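Long-range contact in oxygen-independent coproporphyrinogen III oxidase (Escherichia coli, PDB 1OLT), which catalyses the oxygen-independent oxidative decarboxylation of two propionate groups of coproporphyrinogen III to vinyl groups in heme biosynthesis, using S-adenosylmethionine and a [4Fe-4S] cluster: residues A138-E150 and L159-V171. Residues are numbered along the deposited sequence; the frame is centred on the assembly and turned at random.
With SAM (S-adenosylmethionine), chain C; SAM (S-adenosylmethionine), chain D.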
ATOM      1  N   ALA A 138     -14.828  -0.413 -18.448  1.00 17.36           N
ATOM      2  CA  ALA A 138     -16.127  -0.559 -17.783  1.00 18.38           C
ATOM      3  C   ALA A 138     -16.037  -1.390 -16.490  1.00 18.28           C
ATOM      4  O   ALA A 138     -16.799  -1.165 -15.525  1.00 18.23           O
ATOM      5  CB  ALA A 138     -17.149  -1.198 -18.786  1.00 18.70           C
ATOM      6  N   ASP A 139     -15.090  -2.326 -16.460  1.00 18.29           N
ATOM      7  CA  ASP A 139     -14.850  -3.155 -15.269  1.00 17.69           C
ATOM      8  C   ASP A 139     -13.612  -2.743 -14.489  1.00 17.35           C
ATOM      9  O   ASP A 139     -13.036  -3.546 -13.800  1.00 16.67           O
ATOM     10  CB  ASP A 139     -14.743  -4.625 -15.662  1.00 18.47           C
ATOM     11  CG  ASP A 139     -13.564  -4.885 -16.522  1.00 19.50           C
ATOM     12  OD1 ASP A 139     -12.906  -3.903 -16.955  1.00 20.02           O
ATOM     13  OD2 ASP A 139     -13.207  -6.018 -16.811  1.00 23.90           O
ATOM     14  N   ALA A 140     -13.211  -1.463 -14.581  1.00 16.00           N
ATOM     15  CA  ALA A 140     -12.126  -0.973 -13.753  1.00 15.83           C
ATOM     16  C   ALA A 140     -12.373  -1.189 -12.271  1.00 15.63           C
ATOM     17  O   ALA A 140     -13.471  -1.114 -11.783  1.00 16.15           O
ATOM     18  CB  ALA A 140     -11.846   0.560 -14.067  1.00 15.12           C
ATOM     19  N   GLU A 141     -11.274  -1.235 -11.517  0.70 16.45           N
ATOM     20  CA  GLU A 141     -11.274  -1.496 -10.063  0.70 16.09           C
ATOM     21  C   GLU A 141     -11.115  -0.097  -9.575  0.70 15.16           C
ATOM     22  O   GLU A 141     -10.142   0.552  -9.888  0.70 15.46           O
ATOM     23  CB  GLU A 141     -10.095  -2.393  -9.685  0.70 16.29           C
ATOM     24  CG  GLU A 141      -9.873  -2.592  -8.211  0.70 19.02           C
ATOM     25  CD  GLU A 141      -8.508  -3.235  -7.902  0.70 21.74           C
ATOM     26  OE1 GLU A 141      -8.300  -4.403  -8.250  0.70 24.21           O
ATOM     27  OE2 GLU A 141      -7.648  -2.563  -7.310  0.70 23.94           O
ATOM     28  N   ILE A 142     -12.102   0.388  -8.863  1.00 14.45           N
ATOM     29  CA  ILE A 142     -12.151   1.809  -8.410  1.00 14.58           C
ATOM     30  C   ILE A 142     -12.318   1.831  -6.869  1.00 14.19           C
ATOM     31  O   ILE A 142     -13.367   1.428  -6.331  1.00 13.67           O
ATOM     32  CB  ILE A 142     -13.316   2.536  -9.132  1.00 14.65           C
ATOM     33  CG1 ILE A 142     -13.077   2.525 -10.649  1.00 15.33           C
ATOM     34  CG2 ILE A 142     -13.447   3.975  -8.674  1.00 13.43           C
ATOM     35  CD1 ILE A 142     -14.200   3.049 -11.418  1.00 17.98           C
ATOM     36  N   SER A 143     -11.253   2.199  -6.175  1.00 14.62           N
ATOM     37  CA  SER A 143     -11.157   2.040  -4.736  1.00 15.10           C
ATOM     38  C   SER A 143     -10.823   3.343  -4.019  1.00 14.78           C
ATOM     39  O   SER A 143     -10.265   4.283  -4.589  1.00 13.62           O
ATOM     40  CB  SER A 143     -10.099   0.999  -4.340  1.00 16.65           C
ATOM     41  OG  SER A 143      -8.845   1.242  -4.897  1.00 18.79           O
ATOM     42  N   ILE A 144     -11.168   3.366  -2.752  1.00 14.03           N
ATOM     43  CA  ILE A 144     -10.979   4.559  -1.949  1.00 13.53           C
ATOM     44  C   ILE A 144     -10.801   4.118  -0.493  1.00 13.70           C
ATOM     45  O   ILE A 144     -11.358   3.095  -0.057  1.00 13.57           O
ATOM     46  CB  ILE A 144     -12.219   5.478  -2.082  1.00 12.53           C
ATOM     47  CG1 ILE A 144     -12.064   6.812  -1.337  1.00 12.29           C
ATOM     48  CG2 ILE A 144     -13.482   4.777  -1.586  1.00 12.29           C
ATOM     49  CD1 ILE A 144     -13.149   7.807  -1.608  1.00 11.71           C
ATOM     50  N   GLU A 145     -10.042   4.919   0.244  1.00 13.11           N
ATOM     51  CA  GLU A 145      -9.890   4.779   1.684  1.00 13.88           C
ATOM     52  C   GLU A 145     -10.783   5.710   2.452  1.00 14.31           C
ATOM     53  O   GLU A 145     -11.008   6.851   2.051  1.00 15.36           O
ATOM     54  CB  GLU A 145      -8.434   5.003   2.053  1.00 14.12           C
ATOM     55  CG  GLU A 145      -7.487   4.153   1.190  1.00 16.33           C
ATOM     56  CD  GLU A 145      -6.065   4.152   1.630  1.00 19.81           C
ATOM     57  OE1 GLU A 145      -5.841   3.943   2.869  1.00 24.03           O
ATOM     58  OE2 GLU A 145      -5.169   4.339   0.732  1.00 20.48           O
ATOM     59  N   VAL A 146     -11.290   5.231   3.585  1.00 14.38           N
ATOM     60  CA  VAL A 146     -12.399   5.879   4.282  1.00 14.82           C
ATOM     61  C   VAL A 146     -12.067   5.932   5.757  1.00 15.49           C
ATOM     62  O   VAL A 146     -11.766   4.916   6.347  1.00 14.85           O
ATOM     63  CB  VAL A 146     -13.723   5.079   4.118  1.00 14.89           C
ATOM     64  CG1 VAL A 146     -14.844   5.771   4.889  1.00 16.64           C
ATOM     65  CG2 VAL A 146     -14.111   4.976   2.659  1.00 16.31           C
ATOM     66  N   ASP A 147     -12.137   7.108   6.346  1.00 15.98           N
ATOM     67  CA  ASP A 147     -12.060   7.268   7.810  1.00 15.96           C
ATOM     68  C   ASP A 147     -13.510   7.181   8.359  1.00 15.23           C
ATOM     69  O   ASP A 147     -14.383   7.953   7.942  1.00 13.34           O
ATOM     70  CB  ASP A 147     -11.479   8.656   8.070  1.00 17.07           C
ATOM     71  CG  ASP A 147     -11.453   9.054   9.539  1.00 17.93           C
ATOM     72  OD1 ASP A 147     -11.487   8.190  10.441  1.00 18.21           O
ATOM     73  OD2 ASP A 147     -11.342  10.272   9.852  1.00 20.79           O
ATOM     74  N   PRO A 148     -13.794   6.267   9.286  1.00 14.25           N
ATOM     75  CA  PRO A 148     -15.184   6.080   9.747  1.00 14.85           C
ATOM     76  C   PRO A 148     -15.579   7.084  10.889  1.00 16.03           C
ATOM     77  O   PRO A 148     -16.093   6.657  11.990  1.00 20.15           O
ATOM     78  CB  PRO A 148     -15.157   4.677  10.278  1.00 14.15           C
ATOM     79  CG  PRO A 148     -13.718   4.616  10.933  1.00 13.40           C
ATOM     80  CD  PRO A 148     -12.867   5.326   9.909  1.00 13.82           C
ATOM     81  N   ARG A 149     -15.261   8.341  10.684  1.00 15.64           N
ATOM     82  CA  ARG A 149     -15.583   9.450  11.590  1.00 15.38           C
ATOM     83  C   ARG A 149     -16.019  10.611  10.726  1.00 14.95           C
ATOM     84  O   ARG A 149     -15.592  10.721   9.589  1.00 14.20           O
ATOM     85  CB  ARG A 149     -14.373   9.870  12.382  1.00 14.20           C
ATOM     86  CG  ARG A 149     -13.939   8.890  13.390  1.00 15.54           C
ATOM     87  CD  ARG A 149     -12.630   9.294  14.073  1.00 15.81           C
ATOM     88  NE  ARG A 149     -11.497   9.217  13.135  1.00 12.48           N
ATOM     89  CZ  ARG A 149     -10.334   9.802  13.299  1.00 13.96           C
ATOM     90  NH1 ARG A 149     -10.068  10.481  14.410  1.00 12.92           N
ATOM     91  NH2 ARG A 149      -9.380   9.652  12.374  1.00 14.63           N
ATOM     92  N   GLU A 150     -16.917  11.424  11.253  1.00 14.67           N
ATOM     93  CA  GLU A 150     -17.414  12.643  10.551  1.00 16.30           C
ATOM     94  C   GLU A 150     -17.844  12.341   9.102  1.00 15.72           C
ATOM     95  O   GLU A 150     -17.462  13.003   8.101  1.00 16.77           O
ATOM     96  CB  GLU A 150     -16.365  13.738  10.679  1.00 15.79           C
ATOM     97  CG  GLU A 150     -16.100  14.094  12.142  1.00 17.79           C
ATOM     98  CD  GLU A 150     -15.101  15.261  12.312  1.00 20.41           C
ATOM     99  OE1 GLU A 150     -15.149  16.171  11.488  1.00 22.28           O
ATOM    100  OE2 GLU A 150     -14.218  15.232  13.232  1.00 17.91           O
ATOM    101  N   LEU A 159     -20.585   7.178  -3.332  1.00 13.01           N
ATOM    102  CA  LEU A 159     -19.388   6.566  -3.910  1.00 12.75           C
ATOM    103  C   LEU A 159     -19.749   5.451  -4.895  1.00 12.89           C
ATOM    104  O   LEU A 159     -19.170   5.315  -5.977  1.00 11.46           O
ATOM    105  CB  LEU A 159     -18.449   6.003  -2.818  1.00 14.01           C
ATOM    106  CG  LEU A 159     -17.899   7.105  -1.908  1.00 14.00           C
ATOM    107  CD1 LEU A 159     -17.313   6.523  -0.667  1.00 13.41           C
ATOM    108  CD2 LEU A 159     -16.866   7.895  -2.687  1.00 14.50           C
ATOM    109  N   ARG A 160     -20.662   4.605  -4.484  1.00 13.57           N
ATOM    110  CA  ARG A 160     -21.159   3.589  -5.363  1.00 15.25           C
ATOM    111  C   ARG A 160     -21.762   4.153  -6.668  1.00 15.68           C
ATOM    112  O   ARG A 160     -21.501   3.637  -7.781  1.00 16.12           O
ATOM    113  CB  ARG A 160     -22.202   2.825  -4.629  1.00 15.43           C
ATOM    114  CG  ARG A 160     -22.300   1.540  -5.108  1.00 21.08           C
ATOM    115  CD  ARG A 160     -21.222   0.524  -4.547  1.00 22.54           C
ATOM    116  NE  ARG A 160     -21.646  -0.704  -5.249  1.00 22.07           N
ATOM    117  CZ  ARG A 160     -21.242  -1.014  -6.466  1.00 26.16           C
ATOM    118  NH1 ARG A 160     -20.304  -0.286  -7.101  1.00 28.67           N
ATOM    119  NH2 ARG A 160     -21.720  -2.076  -7.039  1.00 27.92           N
ATOM    120  N   ALA A 161     -22.548   5.218  -6.563  1.00 14.93           N
ATOM    121  CA  ALA A 161     -23.146   5.817  -7.759  1.00 15.67           C
ATOM    122  C   ALA A 161     -22.056   6.412  -8.628  1.00 14.94           C
ATOM    123  O   ALA A 161     -22.223   6.458  -9.827  1.00 16.50           O
ATOM    124  CB  ALA A 161     -24.272   6.942  -7.411  1.00 14.85           C
ATOM    125  N   GLU A 162     -20.960   6.844  -8.036  1.00 13.88           N
ATOM    126  CA  GLU A 162     -19.804   7.347  -8.797  1.00 14.95           C
ATOM    127  C   GLU A 162     -18.905   6.261  -9.345  1.00 15.76           C
ATOM    128  O   GLU A 162     -18.001   6.556 -10.081  1.00 16.57           O
ATOM    129  CB  GLU A 162     -18.963   8.335  -7.974  1.00 15.12           C
ATOM    130  CG  GLU A 162     -19.699   9.604  -7.604  1.00 16.17           C
ATOM    131  CD  GLU A 162     -19.912  10.576  -8.798  1.00 19.94           C
ATOM    132  OE1 GLU A 162     -19.230  10.429  -9.833  1.00 18.20           O
ATOM    133  OE2 GLU A 162     -20.764  11.472  -8.678  1.00 20.74           O
ATOM    134  N   GLY A 163     -19.183   4.995  -9.025  1.00 15.40           N
ATOM    135  CA  GLY A 163     -18.540   3.865  -9.679  1.00 15.19           C
ATOM    136  C   GLY A 163     -17.479   3.237  -8.754  1.00 14.06           C
ATOM    137  O   GLY A 163     -16.811   2.285  -9.159  1.00 13.15           O
ATOM    138  N   PHE A 164     -17.369   3.709  -7.520  1.00 12.32           N
ATOM    139  CA  PHE A 164     -16.439   3.016  -6.587  1.00 13.21           C
ATOM    140  C   PHE A 164     -16.955   1.619  -6.275  1.00 13.16           C
ATOM    141  O   PHE A 164     -18.139   1.451  -6.049  1.00 13.07           O
ATOM    142  CB  PHE A 164     -16.223   3.800  -5.322  1.00 13.00           C
ATOM    143  CG  PHE A 164     -15.350   5.016  -5.509  1.00 14.78           C
ATOM    144  CD1 PHE A 164     -15.898   6.234  -5.894  1.00 14.39           C
ATOM    145  CD2 PHE A 164     -13.984   4.948  -5.335  1.00 14.97           C
ATOM    146  CE1 PHE A 164     -15.094   7.317  -6.039  1.00 13.82           C
ATOM    147  CE2 PHE A 164     -13.179   6.060  -5.546  1.00 15.05           C
ATOM    148  CZ  PHE A 164     -13.748   7.239  -5.859  1.00 13.08           C
ATOM    149  N   ASN A 165     -16.077   0.630  -6.322  1.00 13.41           N
ATOM    150  CA  ASN A 165     -16.446  -0.780  -6.032  1.00 14.01           C
ATOM    151  C   ASN A 165     -15.614  -1.491  -4.948  1.00 14.89           C
ATOM    152  O   ASN A 165     -15.890  -2.685  -4.616  1.00 15.14           O
ATOM    153  CB  ASN A 165     -16.521  -1.612  -7.321  1.00 14.40           C
ATOM    154  CG  ASN A 165     -15.305  -1.436  -8.242  1.00 15.84           C
ATOM    155  OD1 ASN A 165     -14.170  -1.278  -7.807  1.00 13.76           O
ATOM    156  ND2 ASN A 165     -15.559  -1.508  -9.525  1.00 16.47           N
ATOM    157  N   ARG A 166     -14.586  -0.796  -4.465  0.80 14.88           N
ATOM    158  CA  ARG A 166     -13.795  -1.272  -3.387  0.80 15.46           C
ATOM    159  C   ARG A 166     -13.479  -0.182  -2.396  0.80 14.53           C
ATOM    160  O   ARG A 166     -13.219   0.925  -2.743  0.80 13.45           O
ATOM    161  CB  ARG A 166     -12.484  -1.795  -3.865  0.80 16.71           C
ATOM    162  CG  ARG A 166     -12.629  -2.721  -5.001  0.80 20.69           C
ATOM    163  CD  ARG A 166     -11.569  -3.666  -5.094  0.80 26.47           C
ATOM    164  NE  ARG A 166     -11.962  -4.811  -5.909  0.80 28.86           N
ATOM    165  CZ  ARG A 166     -11.094  -5.661  -6.343  0.80 31.12           C
ATOM    166  NH1 ARG A 166      -9.811  -5.495  -5.993  0.80 31.48           N
ATOM    167  NH2 ARG A 166     -11.494  -6.689  -7.117  0.80 32.53           N
ATOM    168  N   LEU A 167     -13.470  -0.541  -1.122  0.70 13.22           N
ATOM    169  CA  LEU A 167     -13.069   0.396  -0.076  0.70 14.30           C
ATOM    170  C   LEU A 167     -12.177  -0.248   1.002  0.70 13.38           C
ATOM    171  O   LEU A 167     -12.252  -1.462   1.253  0.70 12.32           O
ATOM    172  CB  LEU A 167     -14.293   1.081   0.548  0.70 14.84           C
ATOM    173  CG  LEU A 167     -15.209   0.505   1.626  0.70 17.39           C
ATOM    174  CD1 LEU A 167     -14.628   0.346   3.034  0.70 17.90           C
ATOM    175  CD2 LEU A 167     -16.445   1.422   1.686  0.70 19.81           C
ATOM    176  N   SER A 168     -11.411   0.615   1.657  1.00 13.25           N
ATOM    177  CA  SER A 168     -10.546   0.314   2.766  1.00 14.40           C
ATOM    178  C   SER A 168     -10.920   1.307   3.871  1.00 16.00           C
ATOM    179  O   SER A 168     -11.170   2.514   3.595  1.00 16.63           O
ATOM    180  CB  SER A 168      -9.105   0.466   2.349  1.00 15.09           C
ATOM    181  OG  SER A 168      -8.316   0.141   3.451  1.00 17.12           O
ATOM    182  N   MET A 169     -11.014   0.817   5.106  1.00 15.18           N
ATOM    183  CA  MET A 169     -11.428   1.625   6.213  1.00 15.32           C
ATOM    184  C   MET A 169     -10.433   1.466   7.336  1.00 14.99           C
ATOM    185  O   MET A 169     -10.125   0.357   7.757  1.00 13.56           O
ATOM    186  CB  MET A 169     -12.824   1.188   6.644  1.00 16.32           C
ATOM    187  CG  MET A 169     -13.389   1.830   7.897  1.00 20.04           C
ATOM    188  SD  MET A 169     -15.043   1.155   8.372  1.00 27.25           S
ATOM    189  CE  MET A 169     -15.851   1.301   6.759  1.00 28.34           C
ATOM    190  N   GLY A 170      -9.940   2.588   7.836  1.00 14.67           N
ATOM    191  CA  GLY A 170      -9.074   2.572   8.985  1.00 15.14           C
ATOM    192  C   GLY A 170      -9.850   2.294  10.260  1.00 14.61           C
ATOM    193  O   GLY A 170     -10.838   2.947  10.526  1.00 14.29           O
ATOM    194  N   VAL A 171      -9.375   1.367  11.063  1.00 14.94           N
ATOM    195  CA  VAL A 171      -9.930   1.132  12.414  1.00 14.66           C
ATOM    196  C   VAL A 171      -8.859   1.321  13.509  1.00 14.79           C
ATOM    197  O   VAL A 171      -9.073   2.015  14.507  1.00 13.69           O
ATOM    198  CB  VAL A 171     -10.604  -0.270  12.472  1.00 14.97           C
ATOM    199  CG1 VAL A 171     -10.949  -0.695  13.888  1.00 15.12           C
ATOM    200  CG2 VAL A 171     -11.873  -0.311  11.549  1.00 17.25           C
TER
HETATM  201  N   SAM C 501      -7.288   8.361   6.562  1.00 18.66           N
HETATM  202  CA  SAM C 501      -8.071   7.138   6.669  1.00 18.10           C
HETATM  203  C   SAM C 501      -8.126   6.548   8.083  1.00 19.26           C
HETATM  204  O   SAM C 501      -7.237   6.896   8.936  1.00 18.76           O
HETATM  205  OXT SAM C 501      -9.081   5.830   8.299  1.00 17.52           O
HETATM  206  CB  SAM C 501      -7.397   6.117   5.732  1.00 19.99           C
HETATM  207  CG  SAM C 501      -6.258   5.248   6.195  0.60 20.95           C
HETATM  208  SD  SAM C 501      -4.705   6.066   6.454  0.60 19.90           S
HETATM  209  CE  SAM C 501      -4.372   6.929   4.912  0.60 22.10           C
HETATM  210  C5' SAM C 501      -3.500   4.692   6.034  0.60 21.76           C
HETATM  211  C4' SAM C 501      -3.105   3.650   7.140  1.00 20.01           C
HETATM  212  O4' SAM C 501      -1.746   3.730   7.550  1.00 22.97           O
HETATM  213  C3' SAM C 501      -3.851   3.833   8.440  1.00 21.30           C
HETATM  214  O3' SAM C 501      -5.220   3.415   8.386  1.00 21.66           O
HETATM  215  C2' SAM C 501      -2.969   3.102   9.460  1.00 19.23           C
HETATM  216  O2' SAM C 501      -3.408   1.756   9.642  1.00 19.09           O
HETATM  217  C1' SAM C 501      -1.613   3.084   8.798  1.00 18.71           C
HETATM  218  N9  SAM C 501      -0.588   3.786   9.543  1.00 19.12           N
HETATM  219  C8  SAM C 501      -0.473   5.150   9.614  1.00 17.55           C
HETATM  220  N7  SAM C 501       0.590   5.457  10.351  1.00 16.68           N
HETATM  221  C5  SAM C 501       1.177   4.280  10.740  1.00 19.03           C
HETATM  222  C6  SAM C 501       2.314   3.987  11.512  1.00 20.30           C
HETATM  223  N6  SAM C 501       3.101   4.927  12.033  1.00 16.44           N
HETATM  224  N1  SAM C 501       2.626   2.672  11.718  1.00 19.15           N
HETATM  225  C2  SAM C 501       1.821   1.662  11.178  1.00 21.62           C
HETATM  226  N3  SAM C 501       0.731   1.939  10.426  1.00 18.02           N
HETATM  227  C4  SAM C 501       0.417   3.235  10.227  1.00 18.27           C
HETATM  228  N   SAM D 502       2.371   3.636   4.207  0.50 41.71           N
HETATM  229  CA  SAM D 502       1.722   3.047   5.393  0.50 42.04           C
HETATM  230  C   SAM D 502       2.757   2.551   6.425  0.50 42.53           C
HETATM  231  O   SAM D 502       2.804   2.956   7.603  0.50 41.57           O
HETATM  232  OXT SAM D 502       3.643   1.713   6.153  0.50 43.94           O
HETATM  233  CB  SAM D 502       0.750   1.914   4.967  0.50 42.27           C
HETATM  234  CG  SAM D 502      -0.504   2.365   4.153  0.50 40.26           C
HETATM  235  SD  SAM D 502      -0.460   1.934   2.380  0.50 38.02           S
HETATM  236  CE  SAM D 502      -1.460   0.403   2.340  0.50 35.01           C
HETATM  237  C5' SAM D 502      -1.566   3.040   1.426  1.00 32.45           C
HETATM  238  C4' SAM D 502      -1.107   4.488   1.488  1.00 25.07           C
HETATM  239  O4' SAM D 502       0.129   4.549   0.793  1.00 21.03           O
HETATM  240  C3' SAM D 502      -2.024   5.481   0.766  1.00 21.84           C
HETATM  241  O3' SAM D 502      -3.173   5.788   1.536  1.00 20.80           O
HETATM  242  C2' SAM D 502      -1.042   6.591   0.515  1.00 17.43           C
HETATM  243  O2' SAM D 502      -0.787   7.286   1.706  1.00 16.27           O
HETATM  244  C1' SAM D 502       0.224   5.814   0.112  1.00 19.93           C
HETATM  245  N9  SAM D 502       0.293   5.560  -1.317  1.00 17.77           N
HETATM  246  C8  SAM D 502      -0.286   4.553  -2.004  1.00 19.91           C
HETATM  247  N7  SAM D 502       0.020   4.706  -3.353  1.00 18.36           N
HETATM  248  C5  SAM D 502       0.765   5.771  -3.489  1.00 18.31           C
HETATM  249  C6  SAM D 502       1.324   6.373  -4.582  1.00 19.98           C
HETATM  250  N6  SAM D 502       1.228   5.894  -5.811  1.00 21.89           N
HETATM  251  N1  SAM D 502       2.031   7.501  -4.364  1.00 18.39           N
HETATM  252  C2  SAM D 502       2.180   8.018  -3.134  1.00 18.22           C
HETATM  253  N3  SAM D 502       1.617   7.455  -2.056  1.00 18.34           N
HETATM  254  C4  SAM D 502       0.927   6.338  -2.236  1.00 18.77           C
HETATM  255  O   HOH W   1      -7.267   2.305   4.513  1.00 24.30           O
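Strands 140-146 and 166-171 run side by side and parallel, their short axes 18° apart and 4.6 Å at closest approach. Ile-144 bonds through N to Arg-166 O and through O to Ser-168 N; Val-146 N continues to Ser-168 O (2.7 Å). At the start, Ile-142 O accepts from both Asn-165 N and Arg-166 N. Asn-165 extends the pairing with its side chain, an amide able to give and take at once: ND2 donates almost straight to Ala-140 O (3.1 Å), and OD1 receives Ile-142 N (2.9 Å). Its CG sits between backbone N and carbonyl carbon (chi1 48°), turning the amide toward the neighbouring strand.

Beside Ile-142, Ile-144 and Val-146, the Phe-164 ring wedges between branched side chains: Ile-142 CG2 lies over one face, 3.8 Å from the centroid in a CH-pi contact, and Ile-144 covers the opposite one, its CB touching CE2 (3.6 Å) and its CD1 reaching across to Leu-159 CD2. Gly-163 ends the helix in a Schellman motif; its positive phi (105°) suits glycine, since a CB would press on the preceding carbonyl oxygen. On the other face, in the conformers described here, the Glu-141 carboxylate stacks on the Arg-166 guanidinium, OE1 2.9 Å from NH1 but well out of plane, a salt bridge of charge alone; Glu-296 also pairs with NH1. Glu-145 OE2 accepts from O3' of one S-adenosylmethionine (2.6 Å) and is hydrogen-bonded to His-109 NE2, while a water joins OE1 to Ser-168 OG, itself hydrogen-bonded to Asn-207 OD1. Side-chain-less Gly-170 lets the second S-adenosylmethionine's carboxylate approach its CA.

With helix 154-161 the pair forms a beta-alpha-beta unit of the radical SAM core, flanked by strands 105-112 and 207-212; helices 120-133 and 188-200 pack on its apolar face.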